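Local coordinates for protein glutaminase 1 (Escherichia coli, PDB 1U60) that catalyses the hydrolysis of L-glutamine to L-glutamate and ammonium as a glutaminase of the serine beta-lactamase-like superfamily, at residues G50-A55 and N218-K223; C71-A76 and S113-A118; D87-D92 and T124-A129; I102-H107 and W173-A178. All coordinates share one frame; numbering follows the deposited sequence.

Interaction 1: G50-A55 and N218-K223; sequences GNVYSA and NPLTHK
Gly50 passes so close to Pro219 that their CA atoms lie 4.6 Å apart, and its positive phi of 85° puts it in the left-handed region that glycine enters easily. It sits in the turn of the beta hairpin formed by strands 42-47 and 52-56, at one edge of the five-stranded antiparallel sheet of this beta-lactamase-like fold. The other partner, 218-223, is itself a turn, joining short strands 217-218 and 223-224. Most of the meeting is side chain against backbone: Pro219 lays its CB 3.6 Å from Gly50 N, while Leu220 sends one branch to the carbonyl of Gly50. With CG of Leu220 anti to its carbonyl carbon (chi1 -59°), CD2 comes to 3.3 Å from Gly50 O. CD2 of Leu220 also meets CG2 of Val52 at 4.1 Å, the two side chains crossing nearly at right angles, and this is the apolar end of a small contact. Pro219 and Leu220 also pack on Ala210 and Thr207 of helix 202-213, so the turn lies between that helix and the tip of the hairpin. Asn218 OD1 shapes the turn as an Asx turn and Asx motif, and His222 and Lys223 both face Asn218 in a G1 beta bulge. Asn218 OD1 takes Leu220 N at 2.8 Å in the carbonyl plane, whereas Thr221 N, 3.2 Å from OD1, approaches from above that plane, 62° out of it.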
loop_
_atom_site.group_PDB
_atom_site.type_symbol
_atom_site.label_atom_id
_atom_site.label_comp_id
_atom_site.label_asym_id
_atom_site.label_seq_id
_atom_site.Cartn_x
_atom_site.Cartn_y
_atom_site.Cartn_z
ATOM N N GLY A 50 -6.266 -15.158 -21.900
ATOM C CA GLY A 50 -6.188 -16.585 -21.751
ATOM C C GLY A 50 -4.980 -17.286 -22.383
ATOM O O GLY A 50 -4.990 -18.503 -22.597
ATOM N N ASN A 51 -3.951 -16.532 -22.684
ATOM C CA ASN A 51 -2.689 -17.092 -23.150
ATOM C C ASN A 51 -1.755 -17.377 -21.990
ATOM O O ASN A 51 -1.701 -16.587 -21.036
ATOM C CB ASN A 51 -2.049 -16.137 -24.171
ATOM C CG ASN A 51 -2.852 -16.128 -25.472
ATOM O OD1 ASN A 51 -3.082 -17.213 -26.022
ATOM N ND2 ASN A 51 -3.398 -14.980 -25.863
ATOM N N VAL A 52 -0.975 -18.451 -22.098
ATOM C CA VAL A 52 -0.182 -18.955 -20.993
ATOM C C VAL A 52 1.247 -19.114 -21.451
ATOM O O VAL A 52 1.487 -19.722 -22.492
ATOM C CB VAL A 52 -0.683 -20.341 -20.493
ATOM C CG1 VAL A 52 0.195 -20.845 -19.377
ATOM C CG2 VAL A 52 -2.121 -20.261 -20.046
ATOM N N TYR A 53 2.189 -18.587 -20.679
ATOM C CA TYR A 53 3.621 -18.638 -20.976
ATOM C C TYR A 53 4.329 -19.056 -19.701
ATOM O O TYR A 53 4.095 -18.455 -18.641
ATOM C CB TYR A 53 4.173 -17.273 -21.396
ATOM C CG TYR A 53 3.405 -16.704 -22.539
ATOM C CD1 TYR A 53 3.696 -17.090 -23.860
ATOM C CD2 TYR A 53 2.303 -15.871 -22.320
ATOM C CE1 TYR A 53 2.912 -16.633 -24.937
ATOM C CE2 TYR A 53 1.544 -15.410 -23.374
ATOM C CZ TYR A 53 1.850 -15.776 -24.675
ATOM O OH TYR A 53 1.072 -15.327 -25.705
ATOM N N SER A 54 5.212 -20.039 -19.767
ATOM C CA SER A 54 5.929 -20.429 -18.551
ATOM C C SER A 54 7.312 -20.963 -18.805
ATOM O O SER A 54 7.674 -21.246 -19.939
ATOM C CB SER A 54 5.108 -21.443 -17.765
ATOM O OG SER A 54 5.258 -22.753 -18.305
ATOM N N ALA A 55 8.069 -21.073 -17.724
ATOM C CA ALA A 55 9.414 -21.625 -17.715
ATOM C C ALA A 55 9.629 -22.331 -16.410
ATOM O O ALA A 55 9.039 -21.970 -15.378
ATOM C CB ALA A 55 10.474 -20.491 -17.872
ATOM N N ASN A 218 -12.260 -15.488 -15.083
ATOM C CA ASN A 218 -11.193 -16.479 -15.320
ATOM C C ASN A 218 -11.018 -16.651 -16.838
ATOM O O ASN A 218 -11.954 -17.090 -17.530
ATOM C CB ASN A 218 -11.515 -17.821 -14.637
ATOM C CG ASN A 218 -10.401 -18.845 -14.857
ATOM O OD1 ASN A 218 -9.806 -18.915 -15.945
ATOM N ND2 ASN A 218 -10.114 -19.657 -13.834
ATOM N N PRO A 219 -9.883 -16.203 -17.383
ATOM C CA PRO A 219 -9.728 -16.177 -18.848
ATOM C C PRO A 219 -9.507 -17.567 -19.458
ATOM O O PRO A 219 -9.517 -17.690 -20.688
ATOM C CB PRO A 219 -8.541 -15.223 -19.060
ATOM C CG PRO A 219 -7.659 -15.438 -17.824
ATOM C CD PRO A 219 -8.654 -15.717 -16.701
ATOM N N LEU A 220 -9.301 -18.612 -18.643
ATOM C CA LEU A 220 -9.105 -19.958 -19.171
ATOM C C LEU A 220 -10.415 -20.725 -19.234
ATOM O O LEU A 220 -10.604 -21.537 -20.127
ATOM C CB LEU A 220 -8.077 -20.760 -18.369
ATOM C CG LEU A 220 -6.687 -20.111 -18.326
ATOM C CD1 LEU A 220 -5.707 -21.023 -17.588
ATOM C CD2 LEU A 220 -6.115 -19.671 -19.683
ATOM N N THR A 221 -11.314 -20.459 -18.283
ATOM C CA THR A 221 -12.611 -21.116 -18.243
ATOM C C THR A 221 -13.681 -20.176 -18.804
ATOM O O THR A 221 -14.821 -20.591 -18.878
ATOM C CB THR A 221 -13.003 -21.510 -16.801
ATOM O OG1 THR A 221 -12.976 -20.344 -15.950
ATOM C CG2 THR A 221 -11.976 -22.442 -16.189
ATOM N N HIS A 222 -13.328 -18.916 -19.110
ATOM C CA HIS A 222 -14.257 -17.926 -19.707
ATOM C C HIS A 222 -15.496 -17.823 -18.839
ATOM O O HIS A 222 -16.644 -17.995 -19.323
ATOM C CB HIS A 222 -14.671 -18.315 -21.154
ATOM C CG HIS A 222 -13.515 -18.707 -22.022
ATOM N ND1 HIS A 222 -13.090 -20.011 -22.155
ATOM C CD2 HIS A 222 -12.683 -17.964 -22.792
ATOM C CE1 HIS A 222 -12.026 -20.049 -22.943
ATOM N NE2 HIS A 222 -11.770 -18.825 -23.354
ATOM N N LYS A 223 -15.273 -17.588 -17.563
ATOM C CA LYS A 223 -16.349 -17.570 -16.569
ATOM C C LYS A 223 -16.144 -16.413 -15.606
ATOM O O LYS A 223 -15.039 -16.258 -15.051
ATOM C CB LYS A 223 -16.363 -18.850 -15.762
ATOM C CG LYS A 223 -17.593 -19.010 -14.833
ATOM C CD LYS A 223 -17.903 -20.497 -14.572
ATOM C CE LYS A 223 -19.283 -20.644 -13.964
ATOM N NZ LYS A 223 -19.329 -21.647 -12.851
#

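Interaction 2: C71-A76 and S113-A118; sequences CTLALA and SPLVNA
Leu73, on helix 68-80, swings its CG away from its own backbone N (chi1 171°) and turns the fork by a chi2 of 54°, which aims both methyls at the ring of Pro114. CD1 of Leu73 settles 3.9 Å from Pro114 CG, and its CD2 comes to 4.0 Å from that same ring carbon, so the fork bears on one corner of the proline while CD1 also lies near CB. The two side chains meet at a slant. Leu115 adds a looser touch: its own chi1 of -50° carries the end of the side chain toward helix 68-80, where its CD2 lies 4.4 Å from Leu73 CD2. No hydrogen bond crosses between the two segments; the contact is wholly apolar and buried. Pro114 and Leu115 sit in a type I turn from Ser113 to Val116, with an ST turn inside it, since Ser113 OG accepts Leu115 N at 3.0 Å. The turn's closing bond, Val116 N to Ser113 O at 3.4 Å, is weak. Pro114 also leans on Glu237 of helix 231-241 and on Thr123. Just beyond the turn helix 117-126 begins, with Val116 at its N-cap position, and Asn117, predicted to bind substrate, follows. Lys69 NZ is hydrogen-bonded to both Leu115 O and Asn117 OD1. The side chain of Leu115 is about 8 Å from that of Ser66, so the joint lies close to the predicted glutamine site, where Ser66 and Lys69 fit the Ser-x-x-Lys signature of serine beta-lactamase-like enzymes.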
loop_
_atom_site.group_PDB
_atom_site.type_symbol
_atom_site.label_atom_id
_atom_site.label_comp_id
_atom_site.label_asym_id
_atom_site.label_seq_id
_atom_site.Cartn_x
_atom_site.Cartn_y
_atom_site.Cartn_z
ATOM N N CYS A 71 -8.191 -15.826 -1.824
ATOM C CA CYS A 71 -9.406 -16.462 -2.336
ATOM C C CYS A 71 -10.585 -16.334 -1.358
ATOM O O CYS A 71 -11.713 -16.103 -1.748
ATOM C CB CYS A 71 -9.188 -17.938 -2.636
ATOM S SG CYS A 71 -7.758 -18.302 -3.717
ATOM N N THR A 72 -10.318 -16.494 -0.066
ATOM C CA THR A 72 -11.412 -16.413 0.884
ATOM C C THR A 72 -11.869 -14.972 1.028
ATOM O O THR A 72 -13.093 -14.689 1.249
ATOM C CB THR A 72 -10.937 -17.052 2.208
ATOM O OG1 THR A 72 -10.887 -18.492 2.007
ATOM C CG2 THR A 72 -11.912 -16.767 3.367
ATOM N N LEU A 73 -10.920 -14.032 0.941
ATOM C CA LEU A 73 -11.280 -12.629 0.917
ATOM C C LEU A 73 -12.237 -12.375 -0.251
ATOM O O LEU A 73 -13.218 -11.628 -0.138
ATOM C CB LEU A 73 -10.029 -11.757 0.791
ATOM C CG LEU A 73 -10.241 -10.275 0.545
ATOM C CD1 LEU A 73 -11.182 -9.720 1.665
ATOM C CD2 LEU A 73 -8.948 -9.483 0.452
ATOM N N ALA A 74 -11.883 -12.904 -1.419
ATOM C CA ALA A 74 -12.715 -12.678 -2.612
ATOM C C ALA A 74 -14.142 -13.188 -2.347
ATOM O O ALA A 74 -15.134 -12.498 -2.612
ATOM C CB ALA A 74 -12.113 -13.322 -3.776
ATOM N N LEU A 75 -14.253 -14.371 -1.733
ATOM C CA LEU A 75 -15.568 -14.907 -1.398
ATOM C C LEU A 75 -16.314 -14.055 -0.376
ATOM O O LEU A 75 -17.523 -13.829 -0.493
ATOM C CB LEU A 75 -15.434 -16.368 -0.935
ATOM C CG LEU A 75 -16.743 -17.075 -0.689
ATOM C CD1 LEU A 75 -17.682 -16.999 -1.893
ATOM C CD2 LEU A 75 -16.435 -18.483 -0.304
ATOM N N ALA A 76 -15.602 -13.558 0.637
ATOM C CA ALA A 76 -16.262 -12.754 1.671
ATOM C C ALA A 76 -16.824 -11.499 1.038
ATOM O O ALA A 76 -17.925 -11.046 1.373
ATOM C CB ALA A 76 -15.313 -12.377 2.745
ATOM N N SER A 113 -6.256 -6.559 8.927
ATOM C CA SER A 113 -6.080 -6.978 7.521
ATOM C C SER A 113 -6.545 -8.417 7.336
ATOM O O SER A 113 -6.136 -9.280 8.126
ATOM C CB SER A 113 -4.610 -6.894 7.074
ATOM O OG SER A 113 -4.417 -7.544 5.794
ATOM N N PRO A 114 -7.313 -8.711 6.282
ATOM C CA PRO A 114 -7.665 -10.122 5.954
ATOM C C PRO A 114 -6.476 -10.951 5.512
ATOM O O PRO A 114 -6.611 -12.134 5.327
ATOM C CB PRO A 114 -8.612 -10.016 4.752
ATOM C CG PRO A 114 -8.639 -8.567 4.355
ATOM C CD PRO A 114 -7.925 -7.741 5.360
ATOM N N LEU A 115 -5.327 -10.320 5.330
ATOM C CA LEU A 115 -4.126 -11.011 4.866
ATOM C C LEU A 115 -3.079 -11.332 5.917
ATOM O O LEU A 115 -2.085 -11.906 5.566
ATOM C CB LEU A 115 -3.519 -10.317 3.645
ATOM C CG LEU A 115 -4.454 -10.005 2.497
ATOM C CD1 LEU A 115 -3.692 -9.407 1.306
ATOM C CD2 LEU A 115 -5.254 -11.262 2.024
ATOM N N VAL A 116 -3.264 -10.915 7.184
ATOM C CA VAL A 116 -2.480 -11.504 8.257
ATOM C C VAL A 116 -3.271 -12.694 8.815
ATOM O O VAL A 116 -4.432 -12.842 8.502
ATOM C CB VAL A 116 -2.082 -10.514 9.335
ATOM C CG1 VAL A 116 -1.278 -9.364 8.685
ATOM C CG2 VAL A 116 -3.306 -10.031 10.121
ATOM N N ASN A 117 -2.632 -13.577 9.554
ATOM C CA ASN A 117 -3.341 -14.811 9.962
ATOM C C ASN A 117 -4.663 -14.522 10.731
ATOM O O ASN A 117 -5.680 -15.148 10.520
ATOM C CB ASN A 117 -2.430 -15.697 10.829
ATOM C CG ASN A 117 -1.437 -16.519 10.022
ATOM O OD1 ASN A 117 -1.030 -16.166 8.916
ATOM N ND2 ASN A 117 -0.954 -17.613 10.646
ATOM N N ALA A 118 -4.611 -13.565 11.647
ATOM C CA ALA A 118 -5.770 -13.253 12.473
ATOM C C ALA A 118 -6.918 -12.753 11.570
ATOM O O ALA A 118 -8.042 -13.223 11.668
ATOM C CB ALA A 118 -5.367 -12.170 13.540
#

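Interaction 3: D87-D92 and T124-A129; sequences DKIGAD and TSLINA. With EDO (1,2-ethanediol), chain G.
Ile89 and Leu126 form the close-packed half of this contact, the CG1 of Ile89 lying 3.9 Å from CD2 of Leu126. Ile89 CD1 is 4.1 Å from Leu126 CD2, so one branch of the leucine meets the end of the isoleucine along two carbons. Leu126 is brought there by a chi1 of -171°, which turns its fork toward Lys88 and Ile89; it also packs on Val80 of helix 68-80. Buried Ile89 also packs on Pro114. The two segments lie on helices 82-88 and 117-126, in the helical part of the beta-lactamase-like fold, and Ile89 is the first residue beyond the former. Tyr182 ties the segments together, because its OH is hydrogen-bonded to Lys88 O and its backbone N to Ser125 OG. Farther along, the loop after Ile89 runs to the second subunit, where Asp92 OD1 accepts a bond from Asp249 N of that neighbouring chain. The other half of the contact is slacker and exposed. Lys88 contributes only the root of its side chain, with CB 4.3 Å from Leu126 CD2, and then its chain bends at chi2 (-62°) and leaves. Lys88 NZ makes two weak hydrogen bonds to a 1,2-ethanediol, probably from the crystallisation liquor, 3.0 Å to its O2 and 3.2 Å to its O1. The diol's C1 lies 3.7 Å from CB of Asp87.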
loop_
_atom_site.group_PDB
_atom_site.type_symbol
_atom_site.label_atom_id
_atom_site.label_comp_id
_atom_site.label_asym_id
_atom_site.label_seq_id
_atom_site.Cartn_x
_atom_site.Cartn_y
_atom_site.Cartn_z
ATOM N N ASP A 87 -15.440 -3.150 7.969
ATOM C CA ASP A 87 -15.911 -3.024 9.336
ATOM C C ASP A 87 -15.528 -4.223 10.220
ATOM O O ASP A 87 -15.103 -4.058 11.385
ATOM C CB ASP A 87 -17.442 -2.942 9.337
ATOM C CG ASP A 87 -17.979 -1.616 8.795
ATOM O OD1 ASP A 87 -17.223 -0.623 8.668
ATOM O OD2 ASP A 87 -19.170 -1.501 8.465
ATOM N N LYS A 88 -15.711 -5.433 9.685
ATOM C CA LYS A 88 -15.547 -6.666 10.458
ATOM C C LYS A 88 -14.130 -7.263 10.436
ATOM O O LYS A 88 -13.793 -8.046 11.309
ATOM C CB LYS A 88 -16.567 -7.702 9.967
ATOM C CG LYS A 88 -18.012 -7.198 10.001
ATOM C CD LYS A 88 -18.440 -6.858 11.415
ATOM C CE LYS A 88 -19.973 -6.606 11.475
ATOM N NZ LYS A 88 -20.440 -6.057 12.820
ATOM N N ILE A 89 -13.298 -6.870 9.463
ATOM C CA ILE A 89 -11.960 -7.417 9.297
ATOM C C ILE A 89 -10.979 -6.260 9.268
ATOM O O ILE A 89 -10.089 -6.220 10.111
ATOM C CB ILE A 89 -11.800 -8.273 8.017
ATOM C CG1 ILE A 89 -12.949 -9.279 7.858
ATOM C CG2 ILE A 89 -10.441 -8.994 8.019
ATOM C CD1 ILE A 89 -12.949 -10.371 8.930
ATOM N N GLY A 90 -11.132 -5.359 8.298
ATOM C CA GLY A 90 -10.235 -4.222 8.166
ATOM C C GLY A 90 -9.573 -4.150 6.820
ATOM O O GLY A 90 -9.635 -5.073 6.044
ATOM N N ALA A 91 -8.926 -3.029 6.555
ATOM C CA ALA A 91 -8.209 -2.764 5.323
ATOM C C ALA A 91 -6.785 -2.201 5.576
ATOM O O ALA A 91 -6.176 -1.700 4.659
ATOM C CB ALA A 91 -9.035 -1.765 4.490
ATOM N N ASP A 92 -6.242 -2.332 6.794
ATOM C CA ASP A 92 -4.973 -1.653 7.130
ATOM C C ASP A 92 -3.829 -2.620 7.444
ATOM O O ASP A 92 -4.081 -3.684 8.016
ATOM C CB ASP A 92 -5.159 -0.712 8.321
ATOM C CG ASP A 92 -6.053 0.436 8.002
ATOM O OD1 ASP A 92 -5.822 1.080 6.931
ATOM O OD2 ASP A 92 -7.021 0.737 8.736
ATOM N N THR A 124 -12.375 -16.120 7.004
ATOM C CA THR A 124 -12.910 -17.465 6.861
ATOM C C THR A 124 -14.205 -17.635 7.670
ATOM O O THR A 124 -15.144 -18.251 7.179
ATOM C CB THR A 124 -11.846 -18.478 7.296
ATOM O OG1 THR A 124 -10.738 -18.454 6.394
ATOM C CG2 THR A 124 -12.354 -19.920 7.238
ATOM N N SER A 125 -14.281 -17.050 8.860
ATOM C CA SER A 125 -15.460 -17.153 9.717
ATOM C C SER A 125 -16.647 -16.306 9.243
ATOM O O SER A 125 -17.788 -16.553 9.683
ATOM C CB SER A 125 -15.123 -16.717 11.169
ATOM O OG SER A 125 -15.123 -15.291 11.334
ATOM N N LEU A 126 -16.358 -15.313 8.409
ATOM C CA LEU A 126 -17.327 -14.347 7.846
ATOM C C LEU A 126 -18.103 -14.873 6.644
ATOM O O LEU A 126 -19.186 -14.357 6.361
ATOM C CB LEU A 126 -16.598 -13.045 7.455
ATOM C CG LEU A 126 -17.387 -11.801 7.042
ATOM C CD1 LEU A 126 -18.481 -11.450 8.031
ATOM C CD2 LEU A 126 -16.451 -10.619 6.813
ATOM N N ILE A 127 -17.567 -15.884 5.950
ATOM C CA ILE A 127 -18.189 -16.547 4.785
ATOM C C ILE A 127 -19.603 -17.037 5.147
ATOM O O ILE A 127 -19.803 -17.521 6.249
ATOM C CB ILE A 127 -17.191 -17.781 4.383
ATOM C CG1 ILE A 127 -15.910 -17.197 3.855
ATOM C CG2 ILE A 127 -17.731 -18.840 3.414
ATOM C CD1 ILE A 127 -16.102 -16.095 3.044
ATOM N N ASN A 128 -20.565 -16.907 4.238
ATOM C CA ASN A 128 -21.903 -17.479 4.469
ATOM C C ASN A 128 -21.810 -19.024 4.475
ATOM O O ASN A 128 -21.218 -19.643 3.591
ATOM C CB ASN A 128 -22.859 -17.093 3.316
ATOM C CG ASN A 128 -23.289 -15.632 3.303
ATOM O OD1 ASN A 128 -23.820 -15.174 2.280
ATOM N ND2 ASN A 128 -23.175 -14.945 4.417
ATOM N N ALA A 129 -22.385 -19.660 5.479
ATOM C CA ALA A 129 -22.346 -21.127 5.601
ATOM C C ALA A 129 -23.291 -21.580 6.692
ATOM O O ALA A 129 -23.308 -20.993 7.777
ATOM C CB ALA A 129 -20.940 -21.614 5.966
HETATM C C1 EDO G . -19.891 -2.686 12.088
HETATM O O1 EDO G . -18.921 -3.239 12.973
HETATM C C2 EDO G . -21.297 -2.902 12.603
HETATM O O2 EDO G . -22.034 -3.710 11.709
#

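Interaction 4: I102-H107 and W173-A178; sequences IALELH and WLLYSA
Leu104 divides its two methyls between neighbouring leucines, CD1 lying 4.1 Å from CD1 of Leu174 and CD2 turning to Leu175. This is helix-to-helix packing in the helical part of the fold, where the short helix 101-106 lies against helix 166-178. The backbones stay well apart, with 8.4 Å between CA of Leu104 and CA of Leu174, so the side chains alone bridge the gap. All three leucines set CG anti to the carbonyl carbon (chi1 -74° at Leu104), yet they approach differently: Leu104 passes Leu174 on a slant but crosses Leu175 at about a right angle. Burial differs too. Leu104 and Leu175 are buried, the latter also packing on Pro111 and Tyr180, whereas Leu174 lies at the exposed edge. The side chain of Leu175 is about 8 Å from those of Asn117 and Asn168, both predicted to bind substrate. At the buried end of the contact, the methyl CD2 of Leu104 stands 4.1 Å from CD2 of Leu175.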
loop_
_atom_site.group_PDB
_atom_site.type_symbol
_atom_site.label_atom_id
_atom_site.label_comp_id
_atom_site.label_asym_id
_atom_site.label_seq_id
_atom_site.Cartn_x
_atom_site.Cartn_y
_atom_site.Cartn_z
ATOM N N ILE A 102 0.625 -9.096 19.334
ATOM C CA ILE A 102 0.817 -7.705 19.752
ATOM C C ILE A 102 -0.075 -6.820 18.866
ATOM O O ILE A 102 -0.833 -5.973 19.363
ATOM C CB ILE A 102 2.285 -7.287 19.641
ATOM C CG1 ILE A 102 3.166 -8.053 20.656
ATOM C CG2 ILE A 102 2.426 -5.772 19.887
ATOM C CD1 ILE A 102 4.667 -7.694 20.552
ATOM N N ALA A 103 -0.058 -7.095 17.554
ATOM C CA ALA A 103 -0.924 -6.387 16.624
ATOM C C ALA A 103 -2.377 -6.366 17.076
ATOM O O ALA A 103 -3.045 -5.319 17.051
ATOM C CB ALA A 103 -0.837 -7.024 15.207
ATOM N N LEU A 104 -2.905 -7.517 17.455
ATOM C CA LEU A 104 -4.256 -7.580 17.893
ATOM C C LEU A 104 -4.475 -6.739 19.124
ATOM O O LEU A 104 -5.406 -5.962 19.174
ATOM C CB LEU A 104 -4.665 -9.023 18.219
ATOM C CG LEU A 104 -4.887 -9.951 17.036
ATOM C CD1 LEU A 104 -5.087 -11.389 17.472
ATOM C CD2 LEU A 104 -6.108 -9.535 16.237
ATOM N N GLU A 105 -3.625 -6.903 20.130
ATOM C CA GLU A 105 -3.922 -6.289 21.429
ATOM C C GLU A 105 -3.811 -4.787 21.325
ATOM O O GLU A 105 -4.544 -4.068 22.006
ATOM C CB GLU A 105 -3.022 -6.889 22.542
ATOM C CG GLU A 105 -3.791 -7.846 23.441
ATOM C CD GLU A 105 -3.297 -7.962 24.896
ATOM O OE1 GLU A 105 -2.348 -7.259 25.370
ATOM O OE2 GLU A 105 -3.888 -8.821 25.613
ATOM N N LEU A 106 -2.951 -4.311 20.439
ATOM C CA LEU A 106 -2.817 -2.878 20.181
ATOM C C LEU A 106 -4.004 -2.234 19.446
ATOM O O LEU A 106 -4.097 -0.996 19.397
ATOM C CB LEU A 106 -1.519 -2.572 19.434
ATOM C CG LEU A 106 -0.196 -2.805 20.166
ATOM C CD1 LEU A 106 1.004 -2.577 19.243
ATOM C CD2 LEU A 106 -0.080 -1.917 21.421
ATOM N N HIS A 107 -4.896 -3.039 18.883
ATOM C CA HIS A 107 -6.003 -2.507 18.091
ATOM C C HIS A 107 -7.312 -3.030 18.625
ATOM O O HIS A 107 -8.318 -3.184 17.902
ATOM C CB HIS A 107 -5.775 -2.839 16.613
ATOM C CG HIS A 107 -4.603 -2.115 16.019
ATOM N ND1 HIS A 107 -4.684 -0.813 15.567
ATOM C CD2 HIS A 107 -3.320 -2.504 15.819
ATOM C CE1 HIS A 107 -3.500 -0.442 15.097
ATOM N NE2 HIS A 107 -2.656 -1.452 15.241
ATOM N N TRP A 173 -9.343 -17.925 19.250
ATOM C CA TRP A 173 -9.991 -17.627 20.509
ATOM C C TRP A 173 -9.862 -16.155 20.877
ATOM O O TRP A 173 -10.791 -15.592 21.452
ATOM C CB TRP A 173 -9.454 -18.554 21.644
ATOM C CG TRP A 173 -10.015 -19.951 21.622
ATOM C CD1 TRP A 173 -9.309 -21.092 21.511
ATOM C CD2 TRP A 173 -11.397 -20.353 21.718
ATOM N NE1 TRP A 173 -10.137 -22.185 21.525
ATOM C CE2 TRP A 173 -11.430 -21.762 21.633
ATOM C CE3 TRP A 173 -12.608 -19.659 21.832
ATOM C CZ2 TRP A 173 -12.622 -22.502 21.699
ATOM C CZ3 TRP A 173 -13.785 -20.377 21.907
ATOM C CH2 TRP A 173 -13.790 -21.782 21.825
ATOM N N LEU A 174 -8.719 -15.521 20.598
ATOM C CA LEU A 174 -8.580 -14.098 20.816
ATOM C C LEU A 174 -9.579 -13.269 19.996
ATOM O O LEU A 174 -10.212 -12.317 20.513
ATOM C CB LEU A 174 -7.191 -13.613 20.459
ATOM C CG LEU A 174 -6.069 -14.038 21.413
ATOM C CD1 LEU A 174 -4.725 -13.632 20.842
ATOM C CD2 LEU A 174 -6.287 -13.501 22.846
ATOM N N LEU A 175 -9.694 -13.591 18.724
ATOM C CA LEU A 175 -10.732 -12.999 17.866
ATOM C C LEU A 175 -12.146 -13.228 18.443
ATOM O O LEU A 175 -12.929 -12.282 18.596
ATOM C CB LEU A 175 -10.630 -13.544 16.447
ATOM C CG LEU A 175 -9.351 -13.147 15.738
ATOM C CD1 LEU A 175 -9.124 -14.084 14.593
ATOM C CD2 LEU A 175 -9.425 -11.720 15.246
ATOM N N TYR A 176 -12.466 -14.456 18.797
ATOM C CA TYR A 176 -13.796 -14.796 19.265
ATOM C C TYR A 176 -14.120 -13.999 20.532
ATOM O O TYR A 176 -15.245 -13.449 20.693
ATOM C CB TYR A 176 -13.864 -16.265 19.559
ATOM C CG TYR A 176 -15.254 -16.752 19.883
ATOM C CD1 TYR A 176 -15.709 -16.785 21.199
ATOM C CD2 TYR A 176 -16.110 -17.170 18.874
ATOM C CE1 TYR A 176 -16.985 -17.210 21.510
ATOM C CE2 TYR A 176 -17.392 -17.603 19.171
ATOM C CZ TYR A 176 -17.828 -17.619 20.497
ATOM O OH TYR A 176 -19.093 -18.056 20.805
ATOM N N SER A 177 -13.118 -13.913 21.409
ATOM C CA SER A 177 -13.266 -13.217 22.675
ATOM C C SER A 177 -13.533 -11.724 22.469
ATOM O O SER A 177 -14.292 -11.129 23.228
ATOM C CB SER A 177 -12.022 -13.472 23.552
ATOM O OG SER A 177 -12.067 -12.652 24.706
ATOM N N ALA A 178 -12.917 -11.143 21.443
ATOM C CA ALA A 178 -12.923 -9.706 21.193
ATOM C C ALA A 178 -14.117 -9.280 20.390
ATOM O O ALA A 178 -14.334 -8.055 20.249
ATOM C CB ALA A 178 -11.701 -9.314 20.458
#

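Interactions 2, 3 and 4 belong together in the helical part of the chain, while interaction 1 lies apart at the sheet edge, its centre about 40 Å from that of interaction 4. Interactions 2 and 3 share helix 117-126, have centres about 7 Å apart and touch directly: Pro114 CD lies 3.2 Å from Gly90 O. Interaction 4 meets interaction 2 through Ala118, whose CB is 3.8 Å from Leu104 CD2. Interaction 2 is nearest the predicted substrate site, since it includes Asn117 and its Leu115 side chain lies about 6 Å from that of Tyr244; Ile89 of interaction 3 is about 11 Å from Asn117.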